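Long-range contacts in inosine-uridine preferring nucleoside hydrolase (Gardnerella vaginalis 315-A, PDB 6BA1), which belongs to the nucleoside hydrolase family of the nucleosidase clan and carries a calcium ion in an alpha/beta fold: residues G131-I136 and D179-L184; H71-D76 and S175-A180; L204-T209 and F229-Y234; Q211-N216 and L223-D228; V261-I266 and T293-V298. All coordinates share one frame; numbering follows the deposited sequence.

Contacts 1 and 2 form one cluster. Their centres are 8 Å apart, and they share Asp179 and Ala180 of helix 178-187. A probable hydrogen bond, 3.0 Å between Thr134 OG1 and Asp177 OD2, joins them. Contacts 3 and 4 form a second cluster, 10 Å apart between centres. They link helices 206-213 and 218-237 twice and touch through Thr209 and Asp228. The clusters lie 30 Å or more apart. Contact 5 pairs two strands at one edge of the main sheet, 18 Å from contact 1 between centres. The calcium ion, held by Asp12, Asp17, Thr130 and Asp248, is about 10 Å from the side chain of Met133 in contact 1 and about 8 Å from Gln176 in contact 2.

Contact 1. Residues G131-I136 and D179-L184; sequences GPMTNI and DAADIL
Met133 CG lies anti to the carbonyl carbon, and the chain then bends at chi2 (-37°) and chi3 (-68°), which carries CE to CD2 of Leu184. Leu184 has CG opposite its own backbone N (chi1 171°), which extends the chain across that of Met133 at a slant. Nearer the backbone, Met133 CG lies against Ala181, 3.8 Å from its CB. Ala180, one residue earlier in the helix, sets its methyl against the backbone of Thr134, with CB 3.6 Å from Thr134 N. Ile136 adds one further apolar touch, with CG2 4.1 Å from Leu184 CD2. No hydrogen bond crosses between 131-136 and 179-184, and the touching residues are all buried. Leu155 and Ile153 of strand 152-156 lie beneath Met133, Ile136 and Leu184. The two helices are thereby packed together over the sheet. The segment 131-136 leads from strand 125-129 into the helix that follows, and Thr130, just before it, binds the calcium ion. A metal ligand in the loop that follows a strand of the parallel part of the sheet is characteristic of the nucleoside hydrolase alpha/beta fold.

Contact 2. Residues H71-D76 and S175-A180; sequences HASTKD and SQDPDA
The one hydrogen bond across this contact runs from the backbone N of Ser73 to OD2 of Asp177, at 2.7 Å with an N-H...O angle of 152°. The donor comes from above the carboxylate plane, 45° out of it. The other oxygen of Asp177, OD1, accepts from Ala180 N at 3.2 Å, again from above the plane. Asp177 thus caps its own helix and holds the 71-76 loop with the same carboxylate. Its CG is opposite its backbone N (chi1 -163°), which sends the group toward Ser73. OD2 also bonds to the hydroxyl of Thr134, which in turn bonds to Tyr39 OH.

The remaining touches are close contacts without a hydrogen bond in evidence. Ala72 CB lies 3.5 Å from the carbonyl O of Gln176. Ser73 CB is next to both oxygens of Asp177. Thr74 crosses Asp179 at about a right angle, with OG1 3.5 Å from Asp179 OD1. The main partner of that carboxylate is Arg277, in a salt bridge. Lys75 passes Gln176 more loosely.

This outer side is exposed, while Ala72 and Asp177 are buried. The loop itself is kept in shape by a type I beta turn from Ala72 to Lys75, with Lys75 N bonded to Ala72 O. The whole is a helix N-cap whose Asp side chain also anchors a turn from a distant part of the chain.

Contact 3. Residues L204-T209 and F229-Y234; sequences LTYKET and FYIKAY
Ile231 is the centre of this contact between two helices of an antiparallel helical hairpin, 206-213 and 218-237. Its CG1 is anti to the carbonyl carbon and its CG2 anti to the backbone N (chi1 -67°), and the two branches diverge. CD1 reaches the start of the first helix. There it lies 4.1 Å from Leu204 CD1 and at a similar distance from the methyl CG2 of Thr209. Leu204 crosses it at about a right angle, while Thr209 meets it tip to tip. CG2 turns to Tyr206. It is 3.5 Å from CZ of that ring and approaches it obliquely. The two side chains lie alongside, pointing opposite ways. Lys232 stands at the edge of the same ring, near its plane, with its aliphatic CG beside the hydroxyl. The rest of the lysine chain runs on extended at the exposed rim.

No hydrogen bond joins 204-209 to 229-234, but bonds just beyond them hold the first shell. The hydroxyl of Tyr206 bonds to Glu235, just after the second segment and one turn beyond Ile231. Thr209 OG1 bonds to Asp228, which precedes that segment. Leu204 is backed by Phe309 of helix 302-319 and is linked through its backbone to Cys244. Elsewhere on helix 218-237, Tyr230 and Ala233 touch helix 82-88.

The N-terminal end of helix 206-213 is fixed from within. Thr205 is its N-cap residue, and Glu208 folds back over it. Glu208 OE1 accepts from Thr205 N at 2.7 Å, with an N-H...O angle of 166°, and from Thr205 OG1 at 2.7 Å, on the syn side of the carboxylate.

Contact 4. Residues Q211-N216 and L223-D228; sequences QWRDLN and LADMTD
Arg213 joins two aspartates of the opposite helix while its guanidinium lies with one face on an alanine methyl. NH1 bonds to Asp225 OD1 at 2.7 Å, and NH2 bonds to Asp228 OD2, also at 2.7 Å. A second, weak bond runs from NH2 to Asp225 OD1 at 3.4 Å. Both acceptors lie close to the guanidinium plane, at its edge. Each carboxylate, however, is turned so that the arginine meets its oxygen from above, about 50° out of the carboxylate plane. Ala224 CB sits 3.6 Å above the centre of the guanidinium. It also touches Arg213 CG, so the flat group rests on the helix between the two acids. The arginine chain is extended from CG to NE, which gives it the length to cross. Its positive charge probably favours the ionised form of both aspartates. OD2 of Asp225 has a further, long and weak ion pair with Lys221.

These are neighbouring helices of a hairpin, 206-213 and 218-237. A type I turn runs from Arg213 to Asn216, where phi is positive.

On the buried side the contact is largely apolar and made by Trp212. Its CE3 lies 3.7 Å from Leu223 CB, an oblique approach. CZ3 brings the edge of the ring to Thr227 OG1 at 3.8 Å. That hydroxyl donates to Leu223 O at 2.8 Å, a carbonyl that also takes Thr227 N. Met310 and Ile313 of helix 302-319 lie against Trp212, and Leu19 of helix 15-25 lies against Thr227.

Contact 5. Residues V261-I266 and T293-V298; sequences VTTLPI and TMQVAV
Leu264 and Val296 face each other as an antiparallel hydrogen-bonded pair, and the tight part of this contact is built round them. Leu264 N bonds to Val296 O at 2.8 Å, and Val296 N returns to Leu264 O at 3.2 Å. One further backbone bond lies on each side, Val298 N to Thr262 O at 2.9 Å and Ile266 N to Met294 O at 3.1 Å. The short strand axes run at 136° to one another, so the pair is strongly twisted. Leu264 and Val296 each touch a flanking residue. Val298 CG2 lies 3.9 Å from Leu264 CB, and Ile266 CG2 lies 3.6 Å from Val296 CG2. Leu160 touches Leu264 and Val296. The second subunit packs directly on this part: its Val298 meets Leu264, its Leu264 meets Val298, and its Thr161 meets Ile266.

Thr263, Pro265 and Gln295 make a looser and more open side. Here Thr263 OG1 donates to Gln295 OE1 at 3.0 Å, from above the amide plane and 64° out of it. The Gln295 chain is extended beyond CG, and its CB also lies beside Thr263 CB. Nearer the start of the first segment, Val261 CG1 packs on the buried Ala297 CB.

Strand 261-265 is the outermost strand of the mixed sheet within this chain. Strand 295-300 lies next to it and is bonded on its other side to strand 191-194, through Gln295 and Ala297. Helix 196-199 follows that strand, and its Val198 touches both Val261 and Ala297.

Contact 1. Residues G131-I136 and D179-L184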
# COMPACT_ATOMS: atom_id res chain seq x y z
N GLY A 131 4.71 -13.80 15.66
CA GLY A 131 3.42 -14.44 15.77
C GLY A 131 2.40 -13.32 15.88
O GLY A 131 2.73 -12.16 15.65
N PRO A 132 1.16 -13.66 16.23
CA PRO A 132 0.15 -12.67 16.57
C PRO A 132 0.61 -11.62 17.57
O PRO A 132 1.46 -11.88 18.43
CB PRO A 132 -0.96 -13.51 17.17
CG PRO A 132 -0.88 -14.79 16.39
CD PRO A 132 0.57 -15.00 16.07
N MET A 133 0.03 -10.43 17.44
CA MET A 133 0.40 -9.28 18.26
C MET A 133 -0.28 -9.31 19.63
O MET A 133 0.04 -8.48 20.50
CB MET A 133 0.06 -7.98 17.54
CG MET A 133 0.47 -7.92 16.06
SD MET A 133 2.04 -8.73 15.65
CE MET A 133 3.16 -7.65 16.49
N THR A 134 -1.23 -10.25 19.81
CA THR A 134 -1.98 -10.48 21.06
C THR A 134 -1.24 -10.14 22.35
O THR A 134 -1.81 -9.49 23.24
CB THR A 134 -2.43 -11.96 21.16
OG1 THR A 134 -2.96 -12.39 19.89
CG2 THR A 134 -3.49 -12.14 22.25
N ASN A 135 0.01 -10.58 22.45
CA ASN A 135 0.81 -10.37 23.65
C ASN A 135 1.15 -8.90 23.89
O ASN A 135 0.78 -8.36 24.94
CB ASN A 135 2.08 -11.24 23.63
CG ASN A 135 1.79 -12.73 23.78
OD1 ASN A 135 0.76 -13.14 24.31
ND2 ASN A 135 2.72 -13.54 23.33
N ILE A 136 1.82 -8.26 22.94
CA ILE A 136 2.19 -6.84 23.12
C ILE A 136 1.00 -5.85 23.12
O ILE A 136 1.12 -4.73 23.61
CB ILE A 136 3.29 -6.40 22.13
CG1 ILE A 136 3.88 -5.05 22.59
CG2 ILE A 136 2.79 -6.35 20.69
CD1 ILE A 136 5.36 -4.89 22.33
N ASP A 179 -7.42 -7.17 16.02
CA ASP A 179 -7.72 -6.09 16.96
C ASP A 179 -6.49 -5.71 17.76
O ASP A 179 -6.26 -4.54 18.04
CB ASP A 179 -8.87 -6.48 17.89
CG ASP A 179 -10.12 -6.86 17.13
OD1 ASP A 179 -10.13 -7.94 16.51
OD2 ASP A 179 -11.09 -6.07 17.14
N ALA A 180 -5.70 -6.72 18.12
CA ALA A 180 -4.42 -6.54 18.79
C ALA A 180 -3.43 -5.79 17.91
O ALA A 180 -2.81 -4.81 18.34
CB ALA A 180 -3.84 -7.88 19.18
N ALA A 181 -3.29 -6.26 16.67
CA ALA A 181 -2.43 -5.62 15.68
C ALA A 181 -2.79 -4.14 15.48
O ALA A 181 -1.90 -3.30 15.37
CB ALA A 181 -2.49 -6.36 14.36
N ASP A 182 -4.09 -3.84 15.45
CA ASP A 182 -4.56 -2.45 15.35
C ASP A 182 -4.04 -1.63 16.53
O ASP A 182 -3.47 -0.55 16.34
CB ASP A 182 -6.09 -2.39 15.29
CG ASP A 182 -6.62 -0.99 14.96
OD1 ASP A 182 -5.98 -0.25 14.17
OD2 ASP A 182 -7.69 -0.62 15.47
N ILE A 183 -4.23 -2.16 17.74
CA ILE A 183 -3.81 -1.48 18.97
C ILE A 183 -2.32 -1.15 18.92
O ILE A 183 -1.92 -0.03 19.23
CB ILE A 183 -4.18 -2.32 20.23
CG1 ILE A 183 -5.71 -2.36 20.41
CG2 ILE A 183 -3.53 -1.75 21.49
CD1 ILE A 183 -6.21 -3.58 21.16
N LEU A 184 -1.51 -2.12 18.49
CA LEU A 184 -0.06 -1.93 18.34
C LEU A 184 0.28 -0.82 17.35
O LEU A 184 1.08 0.06 17.66
CB LEU A 184 0.61 -3.23 17.88
CG LEU A 184 2.09 -3.17 17.47
CD1 LEU A 184 2.96 -2.59 18.57
CD2 LEU A 184 2.57 -4.54 17.06

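Contact 2. Residues H71-D76 and S175-A180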
# COMPACT_ATOMS: atom_id res chain seq x y z
N HIS A 71 -5.40 -17.51 23.49
CA HIS A 71 -6.42 -17.13 22.48
C HIS A 71 -6.32 -15.64 22.14
O HIS A 71 -5.61 -14.89 22.79
CB HIS A 71 -7.84 -17.52 22.95
CG HIS A 71 -8.20 -17.04 24.32
ND1 HIS A 71 -8.27 -17.88 25.41
CD2 HIS A 71 -8.52 -15.81 24.79
CE1 HIS A 71 -8.61 -17.20 26.49
NE2 HIS A 71 -8.77 -15.93 26.14
N ALA A 72 -7.06 -15.24 21.11
CA ALA A 72 -7.05 -13.86 20.62
C ALA A 72 -7.73 -12.86 21.56
O ALA A 72 -8.63 -13.22 22.32
CB ALA A 72 -7.69 -13.79 19.24
N SER A 73 -7.26 -11.61 21.50
CA SER A 73 -7.89 -10.43 22.11
C SER A 73 -9.42 -10.53 22.25
O SER A 73 -9.96 -10.28 23.33
CB SER A 73 -7.53 -9.19 21.27
OG SER A 73 -8.15 -7.99 21.73
N THR A 74 -10.10 -10.89 21.16
CA THR A 74 -11.56 -10.90 21.08
C THR A 74 -12.17 -12.30 20.82
O THR A 74 -13.28 -12.40 20.30
CB THR A 74 -12.05 -9.92 19.98
OG1 THR A 74 -11.50 -10.31 18.72
CG2 THR A 74 -11.61 -8.50 20.30
N LYS A 75 -11.46 -13.36 21.19
CA LYS A 75 -11.97 -14.73 21.08
C LYS A 75 -11.86 -15.46 22.43
O LYS A 75 -11.07 -15.07 23.29
CB LYS A 75 -11.22 -15.51 19.99
CG LYS A 75 -11.43 -14.97 18.58
CD LYS A 75 -10.90 -15.94 17.54
CE LYS A 75 -10.67 -15.23 16.21
NZ LYS A 75 -10.26 -16.18 15.15
N ASP A 76 -12.66 -16.49 22.60
CA ASP A 76 -12.69 -17.30 23.83
C ASP A 76 -11.62 -18.40 23.80
O ASP A 76 -10.98 -18.66 24.82
CB ASP A 76 -14.05 -17.97 24.06
CG ASP A 76 -15.25 -17.05 24.02
OD1 ASP A 76 -15.06 -15.80 23.81
OD2 ASP A 76 -16.33 -17.58 24.01
N SER A 175 -4.13 -11.90 10.79
CA SER A 175 -5.43 -12.59 10.71
C SER A 175 -5.87 -13.19 12.03
O SER A 175 -7.05 -13.10 12.38
CB SER A 175 -5.38 -13.68 9.63
OG SER A 175 -6.51 -14.53 9.71
N GLN A 176 -4.94 -13.79 12.77
CA GLN A 176 -5.25 -14.52 14.01
C GLN A 176 -5.75 -13.58 15.12
O GLN A 176 -6.60 -13.96 15.93
CB GLN A 176 -4.05 -15.32 14.51
CG GLN A 176 -4.40 -16.76 14.91
CD GLN A 176 -4.27 -17.73 13.77
OE1 GLN A 176 -3.23 -17.80 13.10
NE2 GLN A 176 -5.33 -18.50 13.55
N ASP A 177 -5.19 -12.36 15.16
CA ASP A 177 -5.69 -11.30 16.04
C ASP A 177 -5.48 -9.93 15.39
O ASP A 177 -4.42 -9.31 15.55
CB ASP A 177 -5.01 -11.37 17.41
CG ASP A 177 -5.76 -10.57 18.47
OD1 ASP A 177 -6.64 -9.73 18.14
OD2 ASP A 177 -5.46 -10.80 19.66
N PRO A 178 -6.49 -9.47 14.62
CA PRO A 178 -6.45 -8.15 14.01
C PRO A 178 -6.56 -7.01 15.02
O PRO A 178 -5.86 -6.00 14.89
CB PRO A 178 -7.69 -8.14 13.11
CG PRO A 178 -8.03 -9.57 12.89
CD PRO A 178 -7.68 -10.22 14.19
N ASP A 179 -7.42 -7.17 16.02
CA ASP A 179 -7.72 -6.09 16.96
C ASP A 179 -6.49 -5.71 17.76
O ASP A 179 -6.26 -4.54 18.04
CB ASP A 179 -8.87 -6.48 17.89
CG ASP A 179 -10.12 -6.86 17.13
OD1 ASP A 179 -10.13 -7.94 16.51
OD2 ASP A 179 -11.09 -6.07 17.14
N ALA A 180 -5.70 -6.72 18.12
CA ALA A 180 -4.42 -6.54 18.79
C ALA A 180 -3.43 -5.79 17.91
O ALA A 180 -2.81 -4.81 18.34
CB ALA A 180 -3.84 -7.88 19.18

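Contact 3. Residues L204-T209 and F229-Y234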
# COMPACT_ATOMS: atom_id res chain seq x y z
N LEU A 204 14.54 -19.79 0.07
CA LEU A 204 15.60 -20.82 0.10
C LEU A 204 15.08 -22.20 -0.27
O LEU A 204 13.92 -22.53 -0.01
CB LEU A 204 16.40 -20.82 1.43
CG LEU A 204 15.89 -21.37 2.78
CD1 LEU A 204 15.60 -22.87 2.77
CD2 LEU A 204 16.94 -21.10 3.84
N THR A 205 15.96 -22.99 -0.89
CA THR A 205 15.64 -24.29 -1.49
C THR A 205 16.51 -25.35 -0.81
O THR A 205 17.22 -25.06 0.15
CB THR A 205 15.93 -24.25 -3.01
OG1 THR A 205 17.22 -23.66 -3.19
CG2 THR A 205 14.89 -23.41 -3.75
N TYR A 206 16.44 -26.59 -1.30
CA TYR A 206 17.28 -27.68 -0.80
C TYR A 206 18.79 -27.45 -1.01
O TYR A 206 19.60 -28.04 -0.29
CB TYR A 206 16.89 -29.01 -1.44
CG TYR A 206 15.44 -29.39 -1.28
CD1 TYR A 206 14.94 -29.78 -0.03
CD2 TYR A 206 14.57 -29.38 -2.37
CE1 TYR A 206 13.61 -30.14 0.12
CE2 TYR A 206 13.24 -29.74 -2.23
CZ TYR A 206 12.77 -30.11 -0.98
OH TYR A 206 11.45 -30.46 -0.83
N LYS A 207 19.16 -26.63 -1.99
CA LYS A 207 20.55 -26.19 -2.18
C LYS A 207 21.15 -25.63 -0.87
O LYS A 207 22.32 -25.92 -0.55
CB LYS A 207 20.64 -25.12 -3.28
N GLU A 208 20.34 -24.89 -0.12
CA GLU A 208 20.75 -24.26 1.14
C GLU A 208 20.70 -25.22 2.35
O GLU A 208 21.56 -25.16 3.22
CB GLU A 208 19.89 -23.01 1.43
CG GLU A 208 20.18 -21.80 0.54
CD GLU A 208 19.72 -21.95 -0.91
OE1 GLU A 208 18.64 -22.53 -1.15
OE2 GLU A 208 20.44 -21.49 -1.81
N THR A 209 19.69 -26.10 2.40
CA THR A 209 19.54 -27.03 3.53
C THR A 209 20.54 -28.19 3.47
O THR A 209 20.92 -28.74 4.52
CB THR A 209 18.10 -27.59 3.65
OG1 THR A 209 17.81 -28.44 2.54
CG2 THR A 209 17.07 -26.46 3.71
N PHE A 229 10.73 -30.37 5.49
CA PHE A 229 9.28 -30.58 5.66
C PHE A 229 8.51 -29.34 5.22
O PHE A 229 7.47 -29.43 4.56
CB PHE A 229 8.93 -30.92 7.12
CG PHE A 229 7.48 -31.30 7.32
CD1 PHE A 229 6.50 -30.31 7.50
CD2 PHE A 229 7.08 -32.63 7.34
CE1 PHE A 229 5.17 -30.64 7.69
CE2 PHE A 229 5.75 -32.97 7.53
CZ PHE A 229 4.79 -31.98 7.71
N TYR A 230 9.02 -28.18 5.62
CA TYR A 230 8.47 -26.87 5.29
C TYR A 230 8.49 -26.59 3.78
O TYR A 230 7.55 -25.99 3.24
CB TYR A 230 9.25 -25.80 6.06
CG TYR A 230 8.73 -24.38 6.06
CD1 TYR A 230 7.45 -24.07 6.52
CD2 TYR A 230 9.55 -23.33 5.67
CE1 TYR A 230 7.00 -22.75 6.55
CE2 TYR A 230 9.12 -22.01 5.70
CZ TYR A 230 7.85 -21.72 6.14
OH TYR A 230 7.42 -20.41 6.14
N ILE A 231 9.56 -27.02 3.09
CA ILE A 231 9.66 -26.86 1.63
C ILE A 231 8.71 -27.82 0.89
O ILE A 231 8.04 -27.40 -0.06
CB ILE A 231 11.12 -27.02 1.12
CG1 ILE A 231 11.99 -25.85 1.64
CG2 ILE A 231 11.18 -27.02 -0.40
CD1 ILE A 231 13.47 -26.17 1.70
N LYS A 232 8.65 -29.08 1.32
CA LYS A 232 7.73 -30.09 0.72
C LYS A 232 6.25 -29.75 0.91
O LYS A 232 5.41 -30.15 0.10
CB LYS A 232 8.02 -31.51 1.23
CG LYS A 232 9.25 -32.13 0.58
CD LYS A 232 9.42 -33.58 0.96
CE LYS A 232 10.79 -34.09 0.54
NZ LYS A 232 10.86 -35.58 0.60
N ALA A 233 5.94 -29.04 1.99
CA ALA A 233 4.62 -28.45 2.17
C ALA A 233 4.41 -27.31 1.17
O ALA A 233 3.36 -27.24 0.52
CB ALA A 233 4.45 -27.95 3.59
N TYR A 234 5.40 -26.42 1.04
CA TYR A 234 5.37 -25.34 0.04
C TYR A 234 5.32 -25.85 -1.41
O TYR A 234 4.74 -25.19 -2.27
CB TYR A 234 6.55 -24.36 0.22
CG TYR A 234 6.23 -23.12 1.03
CD1 TYR A 234 6.32 -21.85 0.46
CD2 TYR A 234 5.85 -23.20 2.38
CE1 TYR A 234 6.07 -20.70 1.22
CE2 TYR A 234 5.61 -22.08 3.14
CZ TYR A 234 5.69 -20.83 2.57
OH TYR A 234 5.48 -19.65 3.27

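Contact 4. Residues Q211-N216 and L223-D228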
# COMPACT_ATOMS: atom_id res chain seq x y z
N GLN A 211 23.59 -27.75 2.70
CA GLN A 211 24.79 -27.16 3.34
C GLN A 211 24.80 -27.37 4.86
O GLN A 211 25.86 -27.57 5.45
CB GLN A 211 24.90 -25.66 3.04
CG GLN A 211 25.12 -25.32 1.58
CD GLN A 211 25.06 -23.82 1.31
OE1 GLN A 211 25.46 -23.01 2.15
NE2 GLN A 211 24.54 -23.45 0.15
N TRP A 212 23.62 -27.29 5.48
CA TRP A 212 23.48 -27.56 6.91
C TRP A 212 23.72 -29.03 7.27
O TRP A 212 24.27 -29.33 8.33
CB TRP A 212 22.11 -27.12 7.43
CG TRP A 212 21.88 -25.62 7.43
CD1 TRP A 212 22.83 -24.63 7.44
CD2 TRP A 212 20.62 -24.95 7.46
NE1 TRP A 212 22.23 -23.40 7.44
CE2 TRP A 212 20.87 -23.57 7.46
CE3 TRP A 212 19.28 -25.39 7.47
CZ2 TRP A 212 19.84 -22.61 7.48
CZ3 TRP A 212 18.26 -24.44 7.49
CH2 TRP A 212 18.55 -23.07 7.49
N ARG A 213 23.30 -29.94 6.38
CA ARG A 213 23.59 -31.37 6.54
C ARG A 213 25.09 -31.67 6.49
O ARG A 213 25.57 -32.54 7.22
CB ARG A 213 22.89 -32.20 5.47
CG ARG A 213 21.38 -32.21 5.59
CD ARG A 213 20.77 -33.28 4.71
NE ARG A 213 19.35 -33.02 4.53
CZ ARG A 213 18.40 -33.24 5.45
NH1 ARG A 213 18.70 -33.73 6.65
NH2 ARG A 213 17.14 -32.95 5.16
N ASP A 214 25.82 -30.94 5.64
CA ASP A 214 27.29 -31.09 5.50
C ASP A 214 28.09 -30.78 6.78
O ASP A 214 29.22 -31.24 6.92
CB ASP A 214 27.83 -30.21 4.35
CG ASP A 214 27.32 -30.64 2.97
OD1 ASP A 214 27.04 -31.84 2.76
OD2 ASP A 214 27.21 -29.76 2.09
N LEU A 215 27.51 -29.99 7.69
CA LEU A 215 28.15 -29.67 8.97
C LEU A 215 28.17 -30.84 9.96
O LEU A 215 28.96 -30.83 10.91
CB LEU A 215 27.48 -28.45 9.61
CG LEU A 215 27.49 -27.15 8.79
CD1 LEU A 215 26.62 -26.10 9.43
CD2 LEU A 215 28.92 -26.63 8.58
N ASN A 216 27.29 -31.83 9.75
CA ASN A 216 27.28 -33.11 10.50
C ASN A 216 26.93 -33.00 11.99
O ASN A 216 27.24 -33.92 12.76
CB ASN A 216 28.61 -33.87 10.35
CG ASN A 216 29.05 -34.02 8.91
OD1 ASN A 216 28.25 -33.94 7.98
ND2 ASN A 216 30.35 -34.26 8.72
N LEU A 223 17.83 -28.58 11.70
CA LEU A 223 17.36 -27.46 10.88
C LEU A 223 17.12 -27.85 9.42
O LEU A 223 16.19 -27.34 8.79
CB LEU A 223 18.34 -26.27 10.95
CG LEU A 223 18.48 -25.56 12.30
CD1 LEU A 223 19.60 -24.54 12.23
CD2 LEU A 223 17.17 -24.89 12.72
N ALA A 224 17.96 -28.75 8.90
CA ALA A 224 17.79 -29.28 7.55
C ALA A 224 16.53 -30.13 7.42
O ALA A 224 15.69 -29.86 6.56
CB ALA A 224 19.02 -30.09 7.14
N ASP A 225 16.40 -31.15 8.28
CA ASP A 225 15.20 -32.00 8.34
C ASP A 225 13.91 -31.18 8.49
O ASP A 225 12.90 -31.47 7.85
CB ASP A 225 15.28 -33.01 9.51
CG ASP A 225 16.26 -34.15 9.27
OD1 ASP A 225 16.55 -34.50 8.11
OD2 ASP A 225 16.74 -34.73 10.28
N MET A 226 13.98 -30.16 9.34
CA MET A 226 12.83 -29.32 9.66
C MET A 226 12.35 -28.50 8.47
O MET A 226 11.18 -28.57 8.10
CB MET A 226 13.22 -28.38 10.79
CG MET A 226 12.08 -27.52 11.31
SD MET A 226 12.69 -25.94 11.90
CE MET A 226 11.54 -25.71 13.23
N THR A 227 13.25 -27.71 7.89
CA THR A 227 12.90 -26.83 6.77
C THR A 227 12.61 -27.60 5.47
O THR A 227 11.95 -27.07 4.58
CB THR A 227 14.01 -25.78 6.52
OG1 THR A 227 15.26 -26.42 6.32
CG2 THR A 227 14.13 -24.84 7.71
N ASP A 228 13.09 -28.84 5.37
CA ASP A 228 12.74 -29.71 4.24
C ASP A 228 11.28 -30.19 4.29
O ASP A 228 10.67 -30.40 3.25
CB ASP A 228 13.71 -30.90 4.13
CG ASP A 228 15.09 -30.51 3.60
OD1 ASP A 228 15.36 -29.29 3.44
OD2 ASP A 228 15.91 -31.41 3.34

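Contact 5. Residues V261-I266 and T293-V298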
# COMPACT_ATOMS: atom_id res chain seq x y z
N VAL A 261 16.51 -3.50 4.53
CA VAL A 261 15.17 -3.21 4.03
C VAL A 261 15.05 -1.72 3.68
O VAL A 261 15.76 -0.88 4.25
CB VAL A 261 14.16 -3.68 5.11
CG1 VAL A 261 12.95 -2.78 5.25
CG2 VAL A 261 13.73 -5.11 4.82
N THR A 262 14.17 -1.41 2.73
CA THR A 262 13.79 -0.03 2.39
C THR A 262 12.35 0.18 2.84
O THR A 262 11.44 -0.48 2.35
CB THR A 262 13.89 0.24 0.87
OG1 THR A 262 15.11 -0.32 0.37
CG2 THR A 262 13.87 1.73 0.59
N THR A 263 12.16 1.10 3.80
CA THR A 263 10.86 1.30 4.42
C THR A 263 10.16 2.53 3.88
O THR A 263 10.79 3.43 3.32
CB THR A 263 10.94 1.46 5.95
OG1 THR A 263 11.64 2.66 6.29
CG2 THR A 263 11.65 0.29 6.58
N LEU A 264 8.85 2.57 4.10
CA LEU A 264 7.99 3.68 3.72
C LEU A 264 7.42 4.27 5.00
O LEU A 264 6.58 3.64 5.63
CB LEU A 264 6.88 3.15 2.80
CG LEU A 264 5.60 3.98 2.58
CD1 LEU A 264 5.91 5.39 2.09
CD2 LEU A 264 4.70 3.27 1.60
N PRO A 265 7.88 5.47 5.41
CA PRO A 265 7.30 6.12 6.59
C PRO A 265 5.80 6.33 6.42
O PRO A 265 5.38 6.96 5.45
CB PRO A 265 8.04 7.46 6.66
CG PRO A 265 9.36 7.17 6.04
CD PRO A 265 9.08 6.18 4.94
N ILE A 266 5.00 5.80 7.34
CA ILE A 266 3.55 5.79 7.18
C ILE A 266 2.82 5.49 8.49
O ILE A 266 3.06 4.47 9.11
CB ILE A 266 3.12 4.77 6.10
CG1 ILE A 266 1.60 4.79 5.88
CG2 ILE A 266 3.59 3.35 6.43
CD1 ILE A 266 1.16 3.93 4.71
N THR A 293 4.65 7.31 12.78
CA THR A 293 4.86 6.45 13.96
C THR A 293 5.58 5.14 13.62
O THR A 293 6.45 4.71 14.38
CB THR A 293 3.53 6.11 14.67
OG1 THR A 293 2.61 5.48 13.75
CG2 THR A 293 2.89 7.37 15.27
N MET A 294 5.22 4.51 12.51
CA MET A 294 5.85 3.26 12.07
C MET A 294 6.22 3.27 10.59
O MET A 294 5.86 4.18 9.88
CB MET A 294 4.98 2.05 12.44
CG MET A 294 3.57 2.04 11.92
SD MET A 294 2.66 0.64 12.61
CE MET A 294 3.28 -0.72 11.60
N GLN A 295 6.97 2.25 10.17
CA GLN A 295 7.53 2.18 8.82
C GLN A 295 7.29 0.79 8.24
O GLN A 295 7.59 -0.19 8.89
CB GLN A 295 9.04 2.46 8.86
CG GLN A 295 9.45 3.53 9.86
CD GLN A 295 10.88 4.00 9.67
OE1 GLN A 295 11.75 3.21 9.28
NE2 GLN A 295 11.13 5.28 9.94
N VAL A 296 6.74 0.72 7.03
CA VAL A 296 6.46 -0.56 6.38
C VAL A 296 7.53 -0.86 5.34
O VAL A 296 7.90 0.01 4.57
CB VAL A 296 5.08 -0.61 5.72
CG1 VAL A 296 4.82 -1.99 5.12
CG2 VAL A 296 3.99 -0.25 6.73
N ALA A 297 8.00 -2.09 5.34
CA ALA A 297 9.06 -2.52 4.45
C ALA A 297 8.46 -2.79 3.10
O ALA A 297 7.46 -3.49 3.00
CB ALA A 297 9.71 -3.79 4.99
N VAL A 298 9.08 -2.21 2.07
CA VAL A 298 8.64 -2.38 0.68
C VAL A 298 9.72 -2.97 -0.24
O VAL A 298 9.39 -3.73 -1.16
CB VAL A 298 8.13 -1.06 0.08
CG1 VAL A 298 7.33 -1.34 -1.19
CG2 VAL A 298 7.28 -0.29 1.09